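Local coordinates for protein myosin-I heavy chain (Dictyostelium discoideum, PDB 5EJY) that moves on actin as an ATP-hydrolysing class VII myosin active in early phagocytosis and adhesion, and is represented here by a MyTH4-FERM region of its tail, at residues S100-I105 with T135-R140; T246-F251 with V288-L293; S347-E352 with N380-H385. All blocks are in the same frame, centred on the assembly; numbering follows the deposited sequence.

Interaction 1: residues S100-I105 with T135-R140; sequences SLRDEI and TFPPTR
Thr-139 OG1 is engaged twice: it donates to Asp-103 OD2 at 2.5 Å and accepts the backbone N-H of Lys-141. The other carboxylate oxygen, Asp-103 OD1, takes Thr-139 N at 2.8 Å with an N-H...O angle of 160°. Both oxygens are met on their syn sides, so one threonine spans the carboxylate and fixes its rotation. With OG1 placed between its backbone N and carbonyl carbon (chi1 79°), Thr-139 can offer hydroxyl and amide to the same group. Asp-103 lies in the first turn of helix 102-112, where the helix end would probably favour its negative charge.

Arg-102 runs extended across Phe-136, its CG 3.5 Å from ring atom CD1. The guanidinium plane is only 16° from that of the ring, yet what lies under its centre is Phe-136 CB, not the ring. A water in the guanidinium plane joins Arg-102 NH1 to Pro-137 O, while NE and NH2 bind Gly-95 O and Leu-96 O. Ile-105 CD1 touches Phe-136 CZ at 3.8 Å.

Within the helical MyTH4 domain, the loop between helices 119-133 and 143-155 is thus fastened to the start of helix 102-112, with Arg-102 also holding the end of helix 81-97.

Interaction 2: residues T246-F251 with V288-L293; sequences TIIESF and VFKKKL
Ile-248 runs alongside Val-288 on the same face of the sheet, its CD1 3.6 Å from Val-288 CB. The isoleucine conformation is unusual: CG1 stands between the backbone N and the carbonyl carbon, and chi2 of 93° is well off a staggered value, which folds CD1 over its neighbour. Lys-290 reaches Ile-248 CG1 with its CD at 4.1 Å; beyond CD the chain bends at chi3 (36°), turning CE and NZ off the extended line, and NZ forms a salt bridge with Glu-255. Lys-292, by contrast, is stretched along its length; its CD passes Thr-246 CG2 at 3.8 Å before NZ reaches Asp-257 and Ser-489. Thr-246 OG1 shares a water with Lys-290 O, the hydroxyl lying 2.6 Å from the water oxygen.

The other face carries Ile-247 and Phe-289, a non-hydrogen-bonded pair whose CG1 and CD1 atoms are 4.1 Å apart. Flanking hydrogen-bonded pairs close the backbone on both sides of it, for example Ile-248 N to Val-288 O at 2.8 Å. The strands pair antiparallel, the N-to-C directions of these short pieces lying at 125° rather than near 180°, so they are twisted against each other.

The strand order, 212-217, 201-207, 285-291, 245-251, 254-256, is that of the ubiquitin-like lobe of FERM domains. Here 285-291 is the middle strand; helix 223-233 packs on Ile-247 and Phe-289, and helix 264-277 covers Glu-249 and Phe-251.

Interaction 3: residues S347-E352 with N380-H385; sequences SDYTDE and NKYKSH
The Tyr-349 side chain lies across that of Tyr-382, roughly perpendicular to it, and their ring planes are inclined at 59° with centroids 5.9 Å apart, an oblique pair. What covers Tyr-382 is the base of the other tyrosine: Tyr-349 CB stands over one ring face, shifted toward the rim, 4.1 Å from the Tyr-382 centroid. Beyond the covered ring, Tyr-382 OH donates to Ser-347 O at 2.6 Å, in the carbonyl plane. Tyr-382 has CG anti to its own N (chi1 169°), which sends the ring out from the helix end toward the 347-349 backbone. A phenylalanine in its place lacks the hydroxyl, and Ser-347 O would probably lose its donor, leaving the turn less firmly held to helix 375-383.

This is the helical central lobe of the FERM domain, where 347-350 links helix 331-346 to helix 351-360. Ser-347 leaves the first helix with positive phi, and Thr-350 is the N-cap of the next, its OG1 bonded to Ile-353 N.

Lys-383 lies alongside Tyr-349, extended beyond CG, and places CE over the ring centre, 3.7 Å from the Tyr-349 centroid. Its NZ makes a cation-pi contact with the same face, 4.8 Å from that centroid and 23° off the ring normal. At the ring edge, Tyr-349 OH donates to the anti lone pair of Asp-351 OD1 at 2.6 Å, which helps to fix the ring. A water bridges Tyr-349 N and Tyr-382 O, lying 3.1 Å from the Tyr-349 nitrogen.

How the interactions relate
The three interactions follow one another along the chain and share no elements. Interaction 1 belongs to the MyTH4 domain; interactions 2 and 3 both fall in the FERM region, yet in different lobes, with centres about 34 Å apart. Interaction 2 is buried, close to the chain's centre in space, and depends on regular backbone pairing between strands. The other two are partly buried, lie on opposite sides of the chain's centre with nearest atoms about 52 Å apart, and fasten irregular segments to helix ends through side chains. Their chemistry differs: a carboxylate gripped by a threonine in interaction 1, a tyrosine hydroxyl and a cation-pi contact in interaction 3.

Interaction 1: residues S100-I105 with T135-R140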
loop_
_atom_site.group_PDB
_atom_site.type_symbol
_atom_site.label_atom_id
_atom_site.label_comp_id
_atom_site.label_asym_id
_atom_site.label_seq_id
_atom_site.Cartn_x
_atom_site.Cartn_y
_atom_site.Cartn_z
ATOM N N SER A 100 19.411 -0.007 -17.304
ATOM C CA SER A 100 20.061 -0.092 -18.603
ATOM C C SER A 100 19.663 -1.339 -19.394
ATOM O O SER A 100 20.168 -1.556 -20.491
ATOM C CB SER A 100 21.587 0.000 -18.445
ATOM O OG SER A 100 22.067 -1.008 -17.578
ATOM N N LEU A 101 18.769 -2.159 -18.837
ATOM C CA LEU A 101 18.221 -3.289 -19.570
ATOM C C LEU A 101 16.772 -3.034 -20.014
ATOM O O LEU A 101 16.177 -3.852 -20.686
ATOM C CB LEU A 101 18.282 -4.572 -18.738
ATOM C CG LEU A 101 19.616 -5.330 -18.705
ATOM C CD1 LEU A 101 19.571 -6.416 -17.669
ATOM C CD2 LEU A 101 19.931 -5.926 -20.084
ATOM N N ARG A 102 16.202 -1.909 -19.614
ATOM C CA ARG A 102 14.782 -1.679 -19.867
ATOM C C ARG A 102 14.501 -1.550 -21.354
ATOM O O ARG A 102 13.542 -2.160 -21.874
ATOM C CB ARG A 102 14.296 -0.433 -19.118
ATOM C CG ARG A 102 14.312 -0.634 -17.600
ATOM C CD ARG A 102 13.893 0.602 -16.860
ATOM N NE ARG A 102 13.858 0.360 -15.418
ATOM C CZ ARG A 102 13.483 1.260 -14.523
ATOM N NH1 ARG A 102 13.086 2.455 -14.924
ATOM N NH2 ARG A 102 13.478 0.957 -13.228
ATOM N N ASP A 103 15.322 -0.766 -22.047
ATOM C CA ASP A 103 15.063 -0.560 -23.485
ATOM C C ASP A 103 15.279 -1.848 -24.262
ATOM O O ASP A 103 14.526 -2.164 -25.186
ATOM C CB ASP A 103 15.882 0.600 -24.052
ATOM C CG ASP A 103 15.402 1.950 -23.540
ATOM O OD1 ASP A 103 14.290 2.024 -22.958
ATOM O OD2 ASP A 103 16.131 2.941 -23.721
ATOM N N GLU A 104 16.293 -2.610 -23.860
ATOM C CA GLU A 104 16.506 -3.951 -24.393
ATOM C C GLU A 104 15.229 -4.789 -24.356
ATOM O O GLU A 104 14.802 -5.336 -25.380
ATOM C CB GLU A 104 17.615 -4.666 -23.612
ATOM C CG GLU A 104 17.818 -6.119 -24.018
ATOM C CD GLU A 104 18.632 -6.266 -25.292
ATOM O OE1 GLU A 104 19.514 -5.415 -25.538
ATOM O OE2 GLU A 104 18.377 -7.233 -26.047
ATOM N N ILE A 105 14.630 -4.894 -23.170
ATOM C CA ILE A 105 13.393 -5.639 -22.991
ATOM C C ILE A 105 12.288 -5.129 -23.907
ATOM O O ILE A 105 11.627 -5.919 -24.592
ATOM C CB ILE A 105 12.919 -5.619 -21.509
ATOM C CG1 ILE A 105 13.940 -6.338 -20.614
ATOM C CG2 ILE A 105 11.520 -6.237 -21.368
ATOM C CD1 ILE A 105 13.905 -5.871 -19.150
ATOM N N THR A 135 5.169 -2.245 -14.917
ATOM C CA THR A 135 6.304 -2.373 -13.997
ATOM C C THR A 135 7.331 -1.232 -14.103
ATOM O O THR A 135 7.769 -0.688 -13.086
ATOM C CB THR A 135 7.008 -3.756 -14.145
ATOM O OG1 THR A 135 6.020 -4.800 -14.170
ATOM C CG2 THR A 135 7.998 -4.002 -12.959
ATOM N N PHE A 136 7.735 -0.886 -15.326
ATOM C CA PHE A 136 8.664 0.224 -15.552
ATOM C C PHE A 136 8.521 0.705 -16.999
ATOM O O PHE A 136 8.135 -0.070 -17.883
ATOM C CB PHE A 136 10.134 -0.195 -15.302
ATOM C CG PHE A 136 10.534 -1.432 -16.044
ATOM C CD1 PHE A 136 10.871 -1.374 -17.395
ATOM C CD2 PHE A 136 10.516 -2.670 -15.412
ATOM C CE1 PHE A 136 11.197 -2.523 -18.098
ATOM C CE2 PHE A 136 10.848 -3.827 -16.105
ATOM C CZ PHE A 136 11.186 -3.751 -17.456
ATOM N N PRO A 137 8.827 1.980 -17.240
ATOM C CA PRO A 137 8.679 2.491 -18.599
ATOM C C PRO A 137 9.974 2.364 -19.394
ATOM O O PRO A 137 11.042 2.101 -18.833
ATOM C CB PRO A 137 8.329 3.957 -18.366
ATOM C CG PRO A 137 9.157 4.308 -17.134
ATOM C CD PRO A 137 9.207 3.044 -16.290
ATOM N N PRO A 138 9.880 2.523 -20.727
ATOM C CA PRO A 138 11.105 2.661 -21.516
ATOM C C PRO A 138 11.827 3.916 -21.052
ATOM O O PRO A 138 11.182 4.803 -20.492
ATOM C CB PRO A 138 10.579 2.875 -22.955
ATOM C CG PRO A 138 9.146 2.331 -22.936
ATOM C CD PRO A 138 8.655 2.637 -21.535
ATOM N N THR A 139 13.130 4.006 -21.287
ATOM C CA THR A 139 13.856 5.225 -20.973
ATOM C C THR A 139 13.449 6.319 -21.956
ATOM O O THR A 139 12.794 6.049 -22.956
ATOM C CB THR A 139 15.391 5.041 -21.017
ATOM O OG1 THR A 139 15.848 5.069 -22.373
ATOM C CG2 THR A 139 15.823 3.734 -20.350
ATOM N N ARG A 140 13.854 7.552 -21.667
ATOM C CA ARG A 140 13.503 8.698 -22.495
ATOM C C ARG A 140 13.984 8.545 -23.936
ATOM O O ARG A 140 13.449 9.185 -24.837
ATOM C CB ARG A 140 14.093 9.978 -21.902
ATOM C CG ARG A 140 15.600 9.972 -21.847
HETATM O O HOH W 1 12.946 3.677 -17.455
#

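Interaction 2: residues T246-F251 with V288-L293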
loop_
_atom_site.group_PDB
_atom_site.type_symbol
_atom_site.label_atom_id
_atom_site.label_comp_id
_atom_site.label_asym_id
_atom_site.label_seq_id
_atom_site.Cartn_x
_atom_site.Cartn_y
_atom_site.Cartn_z
ATOM N N THR A 246 -5.994 6.932 6.280
ATOM C CA THR A 246 -5.120 6.336 5.268
ATOM C C THR A 246 -5.307 4.838 5.337
ATOM O O THR A 246 -5.973 4.330 6.236
ATOM C CB THR A 246 -3.602 6.629 5.493
ATOM O OG1 THR A 246 -3.115 5.899 6.639
ATOM C CG2 THR A 246 -3.353 8.129 5.685
ATOM N N ILE A 247 -4.690 4.131 4.403
ATOM C CA ILE A 247 -4.718 2.685 4.412
ATOM C C ILE A 247 -3.348 2.230 4.880
ATOM O O ILE A 247 -2.335 2.699 4.364
ATOM C CB ILE A 247 -5.004 2.127 3.000
ATOM C CG1 ILE A 247 -6.420 2.537 2.552
ATOM C CG2 ILE A 247 -4.872 0.601 2.999
ATOM C CD1 ILE A 247 -6.711 2.265 1.078
ATOM N N ILE A 248 -3.321 1.335 5.865
ATOM C CA ILE A 248 -2.066 0.788 6.366
ATOM C C ILE A 248 -1.967 -0.702 6.063
ATOM O O ILE A 248 -2.959 -1.334 5.674
ATOM C CB ILE A 248 -1.884 1.045 7.903
ATOM C CG1 ILE A 248 -3.040 0.439 8.702
ATOM C CG2 ILE A 248 -1.750 2.532 8.177
ATOM C CD1 ILE A 248 -2.777 -0.960 9.197
ATOM N N GLU A 249 -0.767 -1.258 6.210
ATOM C CA GLU A 249 -0.585 -2.692 6.056
ATOM C C GLU A 249 -0.491 -3.353 7.423
ATOM O O GLU A 249 0.075 -2.797 8.365
ATOM C CB GLU A 249 0.648 -3.021 5.201
ATOM C CG GLU A 249 1.907 -2.375 5.655
ATOM C CD GLU A 249 3.105 -2.725 4.776
ATOM O OE1 GLU A 249 4.008 -3.407 5.279
ATOM O OE2 GLU A 249 3.146 -2.316 3.597
ATOM N N SER A 250 -1.076 -4.533 7.529
ATOM C CA SER A 250 -1.071 -5.271 8.783
ATOM C C SER A 250 -0.635 -6.703 8.524
ATOM O O SER A 250 -1.333 -7.464 7.859
ATOM C CB SER A 250 -2.458 -5.245 9.420
ATOM O OG SER A 250 -2.484 -5.994 10.620
ATOM N N PHE A 251 0.535 -7.060 9.039
ATOM C CA PHE A 251 1.049 -8.414 8.909
ATOM C C PHE A 251 1.012 -9.066 10.277
ATOM O O PHE A 251 1.744 -8.655 11.181
ATOM C CB PHE A 251 2.491 -8.399 8.418
ATOM C CG PHE A 251 2.641 -8.131 6.962
ATOM C CD1 PHE A 251 2.617 -9.171 6.053
ATOM C CD2 PHE A 251 2.841 -6.838 6.499
ATOM C CE1 PHE A 251 2.772 -8.929 4.703
ATOM C CE2 PHE A 251 2.994 -6.586 5.152
ATOM C CZ PHE A 251 2.963 -7.630 4.251
ATOM N N VAL A 288 -5.735 -2.140 6.236
ATOM C CA VAL A 288 -6.690 -1.568 7.176
ATOM C C VAL A 288 -6.849 -0.069 6.938
ATOM O O VAL A 288 -5.858 0.652 6.749
ATOM C CB VAL A 288 -6.241 -1.799 8.639
ATOM C CG1 VAL A 288 -7.332 -1.348 9.601
ATOM C CG2 VAL A 288 -5.908 -3.275 8.867
ATOM N N PHE A 289 -8.102 0.384 6.945
ATOM C CA PHE A 289 -8.459 1.792 6.746
ATOM C C PHE A 289 -8.637 2.441 8.128
ATOM O O PHE A 289 -9.615 2.153 8.817
ATOM C CB PHE A 289 -9.771 1.828 5.944
ATOM C CG PHE A 289 -10.223 3.203 5.501
ATOM C CD1 PHE A 289 -9.355 4.090 4.883
ATOM C CD2 PHE A 289 -11.552 3.571 5.644
ATOM C CE1 PHE A 289 -9.803 5.346 4.437
ATOM C CE2 PHE A 289 -12.016 4.821 5.192
ATOM C CZ PHE A 289 -11.140 5.704 4.594
ATOM N N LYS A 290 -7.684 3.283 8.543
ATOM C CA LYS A 290 -7.662 3.833 9.901
ATOM C C LYS A 290 -7.468 5.332 9.874
ATOM O O LYS A 290 -6.954 5.870 8.900
ATOM C CB LYS A 290 -6.449 3.292 10.687
ATOM C CG LYS A 290 -6.443 1.827 11.008
ATOM C CD LYS A 290 -5.268 1.566 11.955
ATOM C CE LYS A 290 -5.091 2.761 12.908
ATOM N NZ LYS A 290 -3.939 2.651 13.872
ATOM N N LYS A 291 -7.761 5.993 10.995
ATOM C CA LYS A 291 -7.537 7.429 11.072
ATOM C C LYS A 291 -6.127 7.716 11.543
ATOM O O LYS A 291 -5.743 7.321 12.649
ATOM C CB LYS A 291 -8.541 8.121 11.995
ATOM C CG LYS A 291 -8.428 9.640 11.923
ATOM C CD LYS A 291 -9.599 10.334 12.609
ATOM C CE LYS A 291 -9.476 11.839 12.478
ATOM N NZ LYS A 291 -10.718 12.540 12.908
ATOM N N LYS A 292 -5.369 8.413 10.704
ATOM C CA LYS A 292 -3.959 8.680 10.989
ATOM C C LYS A 292 -3.756 10.074 11.578
ATOM O O LYS A 292 -2.979 10.268 12.526
ATOM C CB LYS A 292 -3.142 8.566 9.694
ATOM C CG LYS A 292 -1.628 8.843 9.859
ATOM C CD LYS A 292 -0.905 8.613 8.522
ATOM C CE LYS A 292 0.591 8.932 8.613
ATOM N NZ LYS A 292 1.208 8.716 7.264
ATOM N N LEU A 293 -4.439 11.050 10.989
ATOM C CA LEU A 293 -4.175 12.459 11.289
ATOM C C LEU A 293 -5.403 13.118 11.900
ATOM O O LEU A 293 -6.526 12.895 11.446
ATOM C CB LEU A 293 -3.760 13.192 10.011
ATOM C CG LEU A 293 -2.413 12.744 9.432
ATOM C CD1 LEU A 293 -2.313 13.052 7.951
ATOM C CD2 LEU A 293 -1.274 13.402 10.205
HETATM O O HOH W 2 -4.042 5.332 8.987
#

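Interaction 3: residues S347-E352 with N380-H385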
loop_
_atom_site.group_PDB
_atom_site.type_symbol
_atom_site.label_atom_id
_atom_site.label_comp_id
_atom_site.label_asym_id
_atom_site.label_seq_id
_atom_site.Cartn_x
_atom_site.Cartn_y
_atom_site.Cartn_z
ATOM N N SER A 347 -27.366 -6.159 25.470
ATOM C CA SER A 347 -28.391 -5.774 26.423
ATOM C C SER A 347 -28.135 -6.415 27.786
ATOM O O SER A 347 -27.039 -6.919 28.041
ATOM C CB SER A 347 -29.779 -6.160 25.901
ATOM O OG SER A 347 -30.772 -5.383 26.534
ATOM N N ASP A 348 -29.153 -6.392 28.650
ATOM C CA ASP A 348 -29.046 -6.846 30.044
ATOM C C ASP A 348 -28.311 -8.169 30.252
ATOM O O ASP A 348 -28.362 -9.065 29.408
ATOM C CB ASP A 348 -30.438 -6.945 30.678
ATOM C CG ASP A 348 -31.004 -5.593 31.054
ATOM O OD1 ASP A 348 -30.252 -4.596 30.997
ATOM O OD2 ASP A 348 -32.199 -5.533 31.424
ATOM N N TYR A 349 -27.644 -8.286 31.400
ATOM C CA TYR A 349 -26.951 -9.522 31.774
ATOM C C TYR A 349 -27.869 -10.745 31.803
ATOM O O TYR A 349 -29.026 -10.659 32.210
ATOM C CB TYR A 349 -26.293 -9.376 33.155
ATOM C CG TYR A 349 -25.800 -10.694 33.721
ATOM C CD1 TYR A 349 -24.461 -11.049 33.642
ATOM C CD2 TYR A 349 -26.680 -11.592 34.321
ATOM C CE1 TYR A 349 -24.011 -12.254 34.147
ATOM C CE2 TYR A 349 -26.241 -12.800 34.824
ATOM C CZ TYR A 349 -24.905 -13.126 34.736
ATOM O OH TYR A 349 -24.459 -14.328 35.238
ATOM N N THR A 350 -27.340 -11.885 31.372
ATOM C CA THR A 350 -27.979 -13.169 31.629
ATOM C C THR A 350 -26.890 -14.179 31.961
ATOM O O THR A 350 -25.751 -14.037 31.508
ATOM C CB THR A 350 -28.795 -13.675 30.425
ATOM O OG1 THR A 350 -27.907 -14.123 29.395
ATOM C CG2 THR A 350 -29.701 -12.578 29.883
ATOM N N ASP A 351 -27.229 -15.190 32.758
ATOM C CA ASP A 351 -26.269 -16.238 33.095
ATOM C C ASP A 351 -25.772 -16.901 31.812
ATOM O O ASP A 351 -24.670 -17.458 31.773
ATOM C CB ASP A 351 -26.887 -17.288 34.031
ATOM C CG ASP A 351 -27.166 -16.751 35.427
ATOM O OD1 ASP A 351 -26.375 -15.935 35.933
ATOM O OD2 ASP A 351 -28.173 -17.168 36.036
ATOM N N GLU A 352 -26.581 -16.824 30.759
ATOM C CA GLU A 352 -26.200 -17.367 29.458
ATOM C C GLU A 352 -25.119 -16.500 28.812
ATOM O O GLU A 352 -24.216 -17.011 28.146
ATOM C CB GLU A 352 -27.416 -17.476 28.535
ATOM N N ASN A 380 -19.597 -7.824 37.149
ATOM C CA ASN A 380 -20.276 -6.968 38.108
ATOM C C ASN A 380 -20.558 -5.574 37.567
ATOM O O ASN A 380 -21.620 -5.006 37.817
ATOM N N LYS A 381 -19.600 -5.011 36.842
ATOM C CA LYS A 381 -19.792 -3.690 36.261
ATOM C C LYS A 381 -20.868 -3.776 35.182
ATOM O O LYS A 381 -21.646 -2.842 34.988
ATOM C CB LYS A 381 -18.480 -3.154 35.680
ATOM C CG LYS A 381 -18.511 -1.669 35.321
ATOM C CD LYS A 381 -18.509 -0.789 36.563
ATOM C CE LYS A 381 -18.558 0.686 36.194
ATOM N NZ LYS A 381 -18.258 1.579 37.351
ATOM N N TYR A 382 -20.911 -4.916 34.496
ATOM C CA TYR A 382 -21.877 -5.164 33.428
ATOM C C TYR A 382 -23.287 -5.273 34.007
ATOM O O TYR A 382 -24.206 -4.567 33.569
ATOM C CB TYR A 382 -21.489 -6.444 32.680
ATOM C CG TYR A 382 -22.520 -6.989 31.712
ATOM C CD1 TYR A 382 -22.635 -8.357 31.508
ATOM C CD2 TYR A 382 -23.347 -6.144 30.980
ATOM C CE1 TYR A 382 -23.559 -8.875 30.625
ATOM C CE2 TYR A 382 -24.282 -6.656 30.092
ATOM C CZ TYR A 382 -24.379 -8.024 29.920
ATOM O OH TYR A 382 -25.295 -8.557 29.044
ATOM N N LYS A 383 -23.448 -6.149 35.000
ATOM C CA LYS A 383 -24.719 -6.288 35.710
ATOM C C LYS A 383 -25.229 -4.925 36.157
ATOM O O LYS A 383 -26.431 -4.669 36.160
ATOM C CB LYS A 383 -24.561 -7.196 36.932
ATOM C CG LYS A 383 -24.490 -8.687 36.626
ATOM C CD LYS A 383 -24.415 -9.484 37.925
ATOM C CE LYS A 383 -24.538 -10.983 37.685
ATOM N NZ LYS A 383 -24.564 -11.732 38.980
ATOM N N SER A 384 -24.295 -4.052 36.519
ATOM C CA SER A 384 -24.602 -2.716 37.020
ATOM C C SER A 384 -25.368 -1.803 36.059
ATOM O O SER A 384 -25.969 -0.819 36.491
ATOM C CB SER A 384 -23.303 -2.017 37.430
ATOM O OG SER A 384 -23.468 -0.609 37.475
ATOM N N HIS A 385 -25.338 -2.105 34.763
ATOM C CA HIS A 385 -25.887 -1.176 33.767
ATOM C C HIS A 385 -27.383 -1.333 33.476
ATOM O O HIS A 385 -27.786 -1.448 32.315
ATOM C CB HIS A 385 -25.084 -1.257 32.466
ATOM C CG HIS A 385 -23.636 -0.918 32.636
ATOM N ND1 HIS A 385 -23.209 0.326 33.047
ATOM C CD2 HIS A 385 -22.517 -1.658 32.451
ATOM C CE1 HIS A 385 -21.888 0.340 33.106
ATOM N NE2 HIS A 385 -21.445 -0.853 32.748
HETATM O O HOH W 3 -26.847 -5.500 32.432
#